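Local coordinates for SVS_variant_AS1 (Streptomyces sp. CWA1, PDB 6TJA), which probably catalyses, as an engineered reconstructed ancestor of spiroviolene synthase, the metal-dependent cyclisation of geranylgeranyl diphosphate to a spiroviolene-type diterpene, at residues Ala220-His231 against Ile302-Leu310. Sequence-based numbering, arbitrary orientation.
Sequences AIMVAALDNDRH and IRGNAEWGL
Asn305 swings its CG opposite the backbone N (chi1 -179°), which carries the amide across to Ala224, Asp227 and Asn228, while Asp227, with CG anti to its carbonyl carbon (chi1 -72°), brings OD2 beside Ala306 CB. A water settles between them. It donates to Asp227 OD2 at 2.6 Å and to the backbone O of Ile302, also at 2.6 Å, and accepts from Asn305 ND2 at 2.9 Å. Arg269 of helix 258-283 takes the other oxygen, OD1, in a salt bridge. The Asn305 amide meets that of Asn228 with their planes 70° apart; an alanine at Asn228 would probably leave the Asn305 amide without this polar neighbour and cost a likely metal ligand. Further toward the N-termini, Ile302 lays CD1 against Ala220 CB and CG2 against Val223 CG1, both at 3.8 Å. Near the other end, Gly309 CA sits over a face of the loosely ordered His231 ring. The axes of the two helical segments come within 9.3 Å and run almost parallel. Asn228 and Asp229 open what looks like the NSE motif of class I terpene synthases, whose asparagine typically binds magnesium. The water, bonded to buried Asp227 and Asn305 and to Ile302 O, joins this probable metal-binding helix to helix 289-309.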
# COMPACT_ATOMS: atom_id res chain seq x y z
N ALA A 220 17.69 5.71 0.11
CA ALA A 220 18.04 5.51 -1.30
C ALA A 220 16.98 6.21 -2.14
O ALA A 220 17.34 6.92 -3.12
CB ALA A 220 18.15 4.05 -1.61
N ILE A 221 15.71 6.01 -1.79
CA ILE A 221 14.53 6.54 -2.53
C ILE A 221 14.54 8.06 -2.46
O ILE A 221 14.32 8.69 -3.49
CB ILE A 221 13.23 5.91 -2.02
CG1 ILE A 221 13.17 4.44 -2.45
CG2 ILE A 221 12.00 6.66 -2.47
CD1 ILE A 221 12.06 3.69 -1.75
N MET A 222 14.84 8.63 -1.29
CA MET A 222 14.77 10.08 -1.04
C MET A 222 15.89 10.77 -1.80
O MET A 222 15.64 11.83 -2.35
CB MET A 222 14.87 10.39 0.46
CG MET A 222 14.49 11.84 0.80
SD MET A 222 12.72 12.21 0.53
CE MET A 222 12.13 11.72 2.13
N VAL A 223 17.08 10.17 -1.89
CA VAL A 223 18.21 10.79 -2.64
C VAL A 223 17.85 10.76 -4.13
O VAL A 223 18.01 11.82 -4.78
CB VAL A 223 19.55 10.11 -2.38
CG1 VAL A 223 20.64 10.68 -3.29
CG2 VAL A 223 19.96 10.22 -0.91
N ALA A 224 17.35 9.63 -4.64
CA ALA A 224 16.94 9.46 -6.06
C ALA A 224 15.85 10.48 -6.41
O ALA A 224 15.89 11.04 -7.51
CB ALA A 224 16.43 8.06 -6.34
N ALA A 225 14.86 10.64 -5.53
CA ALA A 225 13.77 11.63 -5.67
C ALA A 225 14.36 13.05 -5.80
O ALA A 225 13.93 13.79 -6.65
CB ALA A 225 12.83 11.56 -4.49
N LEU A 226 15.26 13.43 -4.92
CA LEU A 226 15.82 14.81 -4.88
C LEU A 226 16.80 14.97 -6.05
O LEU A 226 16.91 16.08 -6.58
CB LEU A 226 16.50 15.02 -3.52
CG LEU A 226 15.58 15.07 -2.30
CD1 LEU A 226 16.41 15.26 -1.05
CD2 LEU A 226 14.55 16.17 -2.41
N ASP A 227 17.48 13.90 -6.45
CA ASP A 227 18.26 13.92 -7.71
C ASP A 227 17.28 14.15 -8.87
O ASP A 227 17.60 14.97 -9.74
CB ASP A 227 19.20 12.71 -7.82
CG ASP A 227 20.37 12.81 -6.85
OD1 ASP A 227 20.51 13.89 -6.21
OD2 ASP A 227 21.09 11.83 -6.69
N ASN A 228 16.10 13.52 -8.86
CA ASN A 228 15.09 13.76 -9.93
C ASN A 228 14.58 15.22 -9.85
O ASN A 228 14.44 15.82 -10.92
CB ASN A 228 13.99 12.69 -9.96
CG ASN A 228 14.51 11.35 -10.46
OD1 ASN A 228 15.46 11.30 -11.24
ND2 ASN A 228 13.93 10.25 -9.99
N ASP A 229 14.38 15.82 -8.67
CA ASP A 229 13.94 17.25 -8.62
C ASP A 229 15.03 18.13 -9.28
O ASP A 229 14.68 19.15 -9.88
CB ASP A 229 13.65 17.74 -7.21
CG ASP A 229 12.36 17.25 -6.60
OD1 ASP A 229 11.69 16.41 -7.25
OD2 ASP A 229 12.03 17.74 -5.49
N ARG A 230 16.30 17.78 -9.11
CA ARG A 230 17.44 18.55 -9.65
C ARG A 230 17.37 18.47 -11.18
O ARG A 230 17.33 19.54 -11.82
CB ARG A 230 18.76 18.04 -9.08
CG ARG A 230 19.99 18.70 -9.67
CD ARG A 230 21.24 17.98 -9.25
NE ARG A 230 22.45 18.71 -9.59
CZ ARG A 230 23.00 18.77 -10.81
NH1 ARG A 230 22.44 18.17 -11.85
NH2 ARG A 230 24.12 19.46 -10.99
N HIS A 231 17.29 17.25 -11.73
CA HIS A 231 17.18 16.93 -13.18
C HIS A 231 16.11 17.83 -13.83
O HIS A 231 16.38 18.32 -14.94
CB HIS A 231 16.94 15.41 -13.37
CG HIS A 231 16.85 14.95 -14.79
ND1 HIS A 231 15.72 14.30 -15.28
CD2 HIS A 231 17.73 15.02 -15.82
CE1 HIS A 231 15.91 13.99 -16.55
NE2 HIS A 231 17.14 14.43 -16.91
N ILE A 302 21.00 4.49 -6.66
CA ILE A 302 21.22 5.93 -6.33
C ILE A 302 22.13 6.53 -7.42
O ILE A 302 21.73 7.50 -8.05
CB ILE A 302 21.82 6.14 -4.94
CG1 ILE A 302 20.88 5.70 -3.82
CG2 ILE A 302 22.27 7.58 -4.75
CD1 ILE A 302 21.54 5.62 -2.46
N ARG A 303 23.30 5.93 -7.61
CA ARG A 303 24.30 6.35 -8.63
C ARG A 303 23.70 6.31 -10.04
O ARG A 303 23.85 7.29 -10.79
CB ARG A 303 25.52 5.43 -8.59
CG ARG A 303 26.62 5.80 -9.57
CD ARG A 303 26.96 7.29 -9.60
NE ARG A 303 27.99 7.43 -10.59
CZ ARG A 303 29.22 7.89 -10.36
NH1 ARG A 303 29.57 8.36 -9.17
NH2 ARG A 303 30.09 7.93 -11.35
N GLY A 304 23.07 5.20 -10.40
CA GLY A 304 22.47 5.01 -11.74
C GLY A 304 21.38 6.02 -12.01
O GLY A 304 21.35 6.61 -13.13
N ASN A 305 20.47 6.23 -11.06
CA ASN A 305 19.48 7.32 -11.15
C ASN A 305 20.18 8.65 -11.45
O ASN A 305 19.76 9.37 -12.40
CB ASN A 305 18.67 7.45 -9.88
CG ASN A 305 17.66 8.56 -10.00
OD1 ASN A 305 16.65 8.38 -10.66
ND2 ASN A 305 17.96 9.70 -9.40
N ALA A 306 21.20 9.01 -10.68
CA ALA A 306 21.90 10.31 -10.87
C ALA A 306 22.57 10.36 -12.25
O ALA A 306 22.43 11.37 -12.96
CB ALA A 306 22.90 10.52 -9.76
N GLU A 307 23.22 9.27 -12.64
CA GLU A 307 24.09 9.22 -13.86
C GLU A 307 23.17 9.21 -15.08
O GLU A 307 23.39 10.02 -15.98
CB GLU A 307 25.03 8.00 -13.81
CG GLU A 307 26.20 8.11 -14.77
CD GLU A 307 27.36 7.17 -14.56
OE1 GLU A 307 27.90 7.12 -13.42
OE2 GLU A 307 27.76 6.50 -15.54
N TRP A 308 22.18 8.33 -15.11
CA TRP A 308 21.18 8.28 -16.22
C TRP A 308 20.58 9.69 -16.42
O TRP A 308 20.46 10.11 -17.57
CB TRP A 308 20.11 7.21 -15.97
CG TRP A 308 18.89 7.33 -16.84
CD1 TRP A 308 18.62 6.66 -17.99
CD2 TRP A 308 17.77 8.19 -16.60
NE1 TRP A 308 17.41 7.04 -18.48
CE2 TRP A 308 16.85 7.96 -17.64
CE3 TRP A 308 17.44 9.10 -15.59
CZ2 TRP A 308 15.63 8.65 -17.72
CZ3 TRP A 308 16.23 9.77 -15.67
CH2 TRP A 308 15.35 9.56 -16.73
N GLY A 309 20.26 10.39 -15.32
CA GLY A 309 19.83 11.80 -15.31
C GLY A 309 20.74 12.72 -16.12
O GLY A 309 20.21 13.49 -16.93
N LEU A 310 22.06 12.65 -15.95
CA LEU A 310 23.03 13.55 -16.64
C LEU A 310 23.31 13.12 -18.10
O LEU A 310 24.09 13.84 -18.75
CB LEU A 310 24.32 13.58 -15.83
CG LEU A 310 24.22 14.07 -14.39
CD1 LEU A 310 25.49 13.71 -13.64
CD2 LEU A 310 23.97 15.57 -14.32
O HOH W 1 20.21 9.54 -7.51